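Local coordinates for protein endoglucanase CEL5A (Eubacterium cellulosolvens, PDB 4AFD) that is the carbohydrate binding module of an endoglucanase, binds a cellotetraose chain, probably also recognises xyloglucan and is thought to bring the enzyme to its substrate, at residues Thr23-Ala28 against Val110-Ser115; Val58-Arg63 against Gln71-Ile76. All blocks are in the same frame, centred on the assembly; numbering follows the deposited sequence. Where two conformers were deposited one is given.

In the fold
From the N terminus, the chain passes strand 12-15 and enters the loop holding Thr23-Ala28, which contact 1 ties to the end of strand 107-112, closing a long loop with 81 residues between its segments. Contact 2 nests inside that loop as a beta hairpin, strand 57-63 turning back into strand 72-76 after a short connection. Both reach one four-stranded antiparallel sheet, in which 107-112 lies beside 57-63. Their centres are about 13 Å apart, yet they touch: Lys111 O lies 2.9 Å from Val58 N, a probable hydrogen bond, and Trp25 CZ3 packs 3.3 Å from Gln75 OE1. Both contacts also meet the same glucose unit, chain B, so loop and hairpin together line the glycan pocket.

Contact 1. Residues Thr23-Ala28 against Val110-Ser115; sequences TDWPSA and VKPLPS. With BGC (beta-D-glucopyranose), chain B.
Trp25 lies against Lys111, whose CD sits over the centre of the indole, 3.4 Å from the centroid of the five-membered ring and 15° off its normal, a CH-pi contact. The lysine chain is extended until its last torsion (chi4 -73°), where it bends and NZ donates to Trp25 O and Ser27 OG (2.8 Å each); NZ is also hydrogen-bonded to Tyr107 OH. At the ring edge, Trp25 NE1 donates to Pro112 O over 2.8 Å with an N-H...O angle of 160°; the acceptor lies in the ring plane, helping to fix the indole's rotation. Beyond these bonds the packing is looser: Leu113 CD2 only brushes Trp25 CZ2 at 4.1 Å, and the exposed Thr23 faces the glycan, its O 3.1 Å from O3 of glucose B. That sugar's C2 meets Trp25 CE3 obliquely at 3.8 Å. With an alanine replacing this indole, Pro112 O is likely to lose its donor and the Lys111 methylenes their flat surface, opening a gap beside the sugar. Ala28 N donates a hydrogen bond to Val110 O, leading the loop into strand 29-31 beside 107-112, while Phe17 stacks on Trp25 and Val58 of strand 57-63 packs against it.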
# COMPACT_ATOMS: atom_id res chain seq x y z
N THR A 23 17.96 5.36 1.89
CA THR A 23 16.71 5.37 1.05
C THR A 23 16.25 3.90 0.93
O THR A 23 15.50 3.49 0.01
CB THR A 23 16.80 6.12 -0.30
OG1 THR A 23 18.04 5.81 -0.96
CG2 THR A 23 16.71 7.63 -0.08
N ASP A 24 16.82 3.15 1.88
CA ASP A 24 16.29 1.88 2.33
C ASP A 24 15.10 2.12 3.30
O ASP A 24 15.19 2.90 4.27
CB ASP A 24 17.37 1.09 3.02
CG ASP A 24 16.81 -0.12 3.68
OD1 ASP A 24 16.47 -1.08 2.96
OD2 ASP A 24 16.65 -0.08 4.91
N TRP A 25 14.00 1.46 3.00
CA TRP A 25 12.72 1.87 3.63
C TRP A 25 11.93 0.64 3.86
O TRP A 25 11.29 0.07 2.97
CB TRP A 25 12.02 2.88 2.66
CG TRP A 25 10.77 3.48 3.27
CD1 TRP A 25 10.27 3.34 4.59
CD2 TRP A 25 9.95 4.48 2.62
NE1 TRP A 25 9.12 4.09 4.70
CE2 TRP A 25 8.89 4.79 3.54
CE3 TRP A 25 9.90 5.02 1.35
CZ2 TRP A 25 7.89 5.68 3.21
CZ3 TRP A 25 8.89 5.94 1.08
CH2 TRP A 25 7.94 6.28 2.00
N PRO A 26 11.90 0.16 5.13
CA PRO A 26 11.21 -1.09 5.42
C PRO A 26 9.70 -1.03 5.20
O PRO A 26 9.09 0.06 5.30
CB PRO A 26 11.59 -1.48 6.83
CG PRO A 26 12.02 -0.20 7.40
CD PRO A 26 12.55 0.69 6.33
N SER A 27 9.07 -2.15 5.10
CA SER A 27 7.64 -2.26 4.81
C SER A 27 6.89 -3.12 5.79
O SER A 27 7.48 -4.07 6.42
CB SER A 27 7.42 -2.88 3.44
OG SER A 27 8.22 -2.24 2.44
N ALA A 28 5.59 -2.93 5.91
CA ALA A 28 4.71 -3.83 6.58
C ALA A 28 4.17 -4.91 5.70
O ALA A 28 3.74 -5.96 6.19
CB ALA A 28 3.57 -3.04 7.24
N VAL A 110 3.08 -1.25 1.68
CA VAL A 110 2.54 -0.47 2.79
C VAL A 110 3.71 -0.16 3.66
O VAL A 110 4.41 -1.10 4.12
CB VAL A 110 1.50 -1.26 3.56
CG1 VAL A 110 1.06 -0.47 4.78
CG2 VAL A 110 0.30 -1.64 2.70
N LYS A 111 3.98 1.11 3.99
CA LYS A 111 5.21 1.52 4.68
C LYS A 111 4.91 2.56 5.73
O LYS A 111 3.93 3.34 5.64
CB LYS A 111 6.20 2.18 3.72
CG LYS A 111 6.70 1.24 2.58
CD LYS A 111 7.86 1.95 1.83
CE LYS A 111 8.40 1.21 0.64
NZ LYS A 111 9.20 0.03 1.14
N PRO A 112 5.70 2.55 6.77
CA PRO A 112 5.56 3.60 7.84
C PRO A 112 6.41 4.85 7.48
O PRO A 112 7.42 4.80 6.80
CB PRO A 112 6.27 2.92 9.04
CG PRO A 112 7.42 2.15 8.41
CD PRO A 112 6.80 1.58 7.10
N LEU A 113 5.95 5.99 8.03
CA LEU A 113 6.81 7.16 8.10
C LEU A 113 7.60 7.01 9.38
O LEU A 113 7.21 6.26 10.29
CB LEU A 113 5.97 8.47 8.05
CG LEU A 113 5.06 8.57 6.82
CD1 LEU A 113 4.35 9.94 6.75
CD2 LEU A 113 5.80 8.34 5.50
N PRO A 114 8.66 7.82 9.56
CA PRO A 114 9.58 7.62 10.75
C PRO A 114 8.80 7.87 12.05
O PRO A 114 7.88 8.70 12.16
CB PRO A 114 10.65 8.70 10.58
CG PRO A 114 10.72 8.84 9.03
CD PRO A 114 9.27 8.75 8.55
N SER A 115 9.14 7.06 13.09
CA SER A 115 8.57 7.20 14.42
C SER A 115 9.52 6.63 15.42
O SER A 115 10.42 5.83 15.10
CB SER A 115 7.24 6.44 14.47
OG SER A 115 7.47 4.99 14.49
C2 BGC B . 12.10 7.58 -0.38
C3 BGC B . 12.86 6.65 -1.42
C4 BGC B . 11.88 6.41 -2.55
C5 BGC B . 11.71 7.83 -3.27
C6 BGC B . 11.00 7.63 -4.57
C1 BGC B . 11.42 8.91 -1.06
O2 BGC B . 13.05 7.95 0.54
O3 BGC B . 13.20 5.33 -0.96
O4 BGC B . 12.41 5.48 -3.48
O5 BGC B . 10.92 8.77 -2.46
O6 BGC B . 11.86 6.81 -5.25

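Contact 2. Residues Val58-Arg63 against Gln71-Ile76; sequences VLIFAR and QIWAQI. With BGC (beta-D-glucopyranose), chain C; BGC (beta-D-glucopyranose), chain B; BGC (beta-D-glucopyranose), chain D.
Ile60 CG2 lies over one face of the Trp73 indole, 3.6 Å from the centroid of the six-membered ring and 5° off its normal, a well-centred CH-pi contact; over the opposite face, offset toward the rim, comes C6 of glucose B, 3.5 Å from Trp73 CD1, with glucose C beside it. At the ring edge, Trp73 NE1 donates in plane to a lone pair of Gln75 OE1 at 2.9 Å. This bond holds the Gln75 amide so that NE2 can reach O3 of glucose D, 3.1 Å away. The Ile60 and Gln75 side chains lie side by side, Ile60 CD1 packing on the CB and CG methylenes of Gln75. At the hairpin's other end Gln71, with CG anti to the backbone N (chi1 173°) and an extended chain, grips glucose C twice: OE1 accepts from O2 at 2.9 Å and NE2 donates to O3. On the other side of the sheet, Arg63 lays one guanidinium face on Ile72 CD1, 3.5 Å from CZ, while NH2 bonds to Pro70 O and NH1 forms a salt bridge with Asp104. Three hydrogen-bonded pairs, Leu59-Ile76, Phe61-Ala74 and Arg63-Ile72, fix the register of this antiparallel hairpin, its short strand segments making 162°. In this family 65 carbohydrate binding module, Trp73, backed by Ile60, is an aromatic platform of the glycan pocket, with Gln71 and Gln75 bonding sugar hydroxyls.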
# COMPACT_ATOMS: atom_id res chain seq x y z
N VAL A 58 1.77 5.07 4.69
CA VAL A 58 1.54 5.36 3.28
C VAL A 58 1.39 4.04 2.49
O VAL A 58 1.93 2.98 2.92
CB VAL A 58 2.65 6.23 2.63
CG1 VAL A 58 2.67 7.66 3.21
CG2 VAL A 58 4.02 5.55 2.73
N LEU A 59 0.79 4.17 1.33
CA LEU A 59 0.67 3.06 0.36
C LEU A 59 1.42 3.46 -0.84
O LEU A 59 1.35 4.63 -1.31
CB LEU A 59 -0.83 2.85 0.04
CG LEU A 59 -1.13 1.79 -1.02
CD1 LEU A 59 -0.77 0.39 -0.56
CD2 LEU A 59 -2.59 1.84 -1.35
N ILE A 60 2.25 2.59 -1.40
CA ILE A 60 3.09 2.85 -2.62
C ILE A 60 2.56 1.95 -3.69
O ILE A 60 2.50 0.69 -3.52
CB ILE A 60 4.56 2.53 -2.38
CG1 ILE A 60 5.22 3.04 -1.04
CG2 ILE A 60 5.37 2.82 -3.66
CD1 ILE A 60 5.06 4.46 -1.04
N PHE A 61 2.26 2.48 -4.88
CA PHE A 61 2.15 1.73 -6.13
C PHE A 61 3.30 2.11 -7.01
O PHE A 61 3.42 3.39 -7.20
CB PHE A 61 0.81 2.00 -6.85
CG PHE A 61 -0.34 1.09 -6.41
CD1 PHE A 61 -0.62 0.82 -5.04
CD2 PHE A 61 -1.10 0.48 -7.36
CE1 PHE A 61 -1.68 -0.03 -4.73
CE2 PHE A 61 -2.25 -0.32 -7.01
CZ PHE A 61 -2.42 -0.59 -5.67
N ALA A 62 4.16 1.25 -7.52
CA ALA A 62 5.34 1.68 -8.25
C ALA A 62 5.47 0.90 -9.51
O ALA A 62 5.10 -0.33 -9.61
CB ALA A 62 6.59 1.63 -7.38
N ARG A 63 6.04 1.54 -10.54
CA ARG A 63 6.49 0.92 -11.81
C ARG A 63 7.92 1.24 -11.96
O ARG A 63 8.29 2.45 -11.88
CB ARG A 63 5.69 1.47 -12.96
CG ARG A 63 6.08 0.85 -14.31
CD ARG A 63 5.35 1.48 -15.48
NE ARG A 63 5.84 2.87 -15.70
CZ ARG A 63 5.22 3.72 -16.51
NH1 ARG A 63 4.02 3.49 -17.02
NH2 ARG A 63 5.78 4.90 -16.73
N GLN A 71 10.09 5.67 -14.18
CA GLN A 71 9.64 5.13 -12.90
C GLN A 71 8.45 5.90 -12.37
O GLN A 71 8.49 7.15 -12.31
CB GLN A 71 10.81 5.21 -11.91
CG GLN A 71 10.35 4.82 -10.48
CD GLN A 71 11.48 4.51 -9.59
OE1 GLN A 71 11.98 5.35 -8.82
NE2 GLN A 71 12.01 3.36 -9.76
N ILE A 72 7.40 5.22 -11.94
CA ILE A 72 6.28 5.80 -11.20
C ILE A 72 6.48 5.42 -9.77
O ILE A 72 6.68 4.21 -9.43
CB ILE A 72 4.92 5.26 -11.71
CG1 ILE A 72 4.73 5.60 -13.19
CG2 ILE A 72 3.79 5.85 -10.86
CD1 ILE A 72 3.50 4.94 -13.76
N TRP A 73 6.50 6.37 -8.86
CA TRP A 73 6.49 6.08 -7.39
C TRP A 73 5.29 6.79 -6.83
O TRP A 73 5.33 8.00 -6.49
CB TRP A 73 7.75 6.56 -6.76
CG TRP A 73 7.87 6.18 -5.29
CD1 TRP A 73 7.57 7.00 -4.23
CD2 TRP A 73 8.33 4.93 -4.73
NE1 TRP A 73 7.80 6.33 -3.03
CE2 TRP A 73 8.30 5.11 -3.31
CE3 TRP A 73 8.83 3.71 -5.26
CZ2 TRP A 73 8.74 4.07 -2.43
CZ3 TRP A 73 9.24 2.73 -4.38
CH2 TRP A 73 9.16 2.88 -3.02
N ALA A 74 4.15 6.13 -6.82
CA ALA A 74 2.84 6.73 -6.38
C ALA A 74 2.79 6.55 -4.84
O ALA A 74 2.34 5.44 -4.40
CB ALA A 74 1.75 6.16 -7.12
N GLN A 75 3.31 7.41 -4.07
CA GLN A 75 3.22 7.37 -2.65
C GLN A 75 1.98 8.11 -2.21
O GLN A 75 1.90 9.37 -2.45
CB GLN A 75 4.44 8.00 -2.10
CG GLN A 75 4.62 7.98 -0.65
CD GLN A 75 5.96 8.40 -0.27
OE1 GLN A 75 7.00 8.00 -0.75
NE2 GLN A 75 5.95 9.27 0.73
N ILE A 76 1.06 7.42 -1.58
CA ILE A 76 -0.28 7.83 -1.34
C ILE A 76 -0.44 7.92 0.24
O ILE A 76 -0.26 6.89 0.89
CB ILE A 76 -1.11 6.72 -2.06
CG1 ILE A 76 -0.69 6.57 -3.54
CG2 ILE A 76 -2.60 6.98 -1.92
CD1 ILE A 76 -1.01 5.22 -4.21
C2 BGC C . 13.99 4.41 -5.68
C3 BGC C . 13.46 3.10 -6.35
C4 BGC C . 13.83 1.92 -5.35
C5 BGC C . 13.11 2.15 -3.98
C6 BGC C . 13.51 1.03 -2.98
C1 BGC C . 13.22 4.59 -4.28
O2 BGC C . 13.72 5.46 -6.54
O3 BGC C . 14.14 2.83 -7.54
O4 BGC C . 13.41 0.66 -5.78
O5 BGC C . 13.50 3.47 -3.39
O6 BGC C . 13.12 -0.19 -3.56
C2 BGC B . 12.10 7.58 -0.38
C3 BGC B . 12.86 6.65 -1.42
C4 BGC B . 11.88 6.41 -2.55
C5 BGC B . 11.71 7.83 -3.27
C6 BGC B . 11.00 7.63 -4.57
C1 BGC B . 11.42 8.91 -1.06
O2 BGC B . 13.05 7.95 0.54
O3 BGC B . 13.20 5.33 -0.96
O4 BGC B . 12.41 5.48 -3.48
O5 BGC B . 10.92 8.77 -2.46
O6 BGC B . 11.86 6.81 -5.25
C2 BGC D . 10.24 12.60 2.10
C3 BGC D . 9.89 11.12 1.71
C4 BGC D . 11.05 10.69 0.69
C5 BGC D . 12.49 10.79 1.45
C6 BGC D . 13.66 10.83 0.44
C1 BGC D . 11.52 12.44 3.00
O1 BGC D . 11.87 13.70 3.55
O2 BGC D . 9.15 13.12 2.84
O3 BGC D . 8.56 10.94 1.20
O4 BGC D . 10.92 9.38 0.21
O5 BGC D . 12.67 12.02 2.21
O6 BGC D . 14.77 10.19 1.05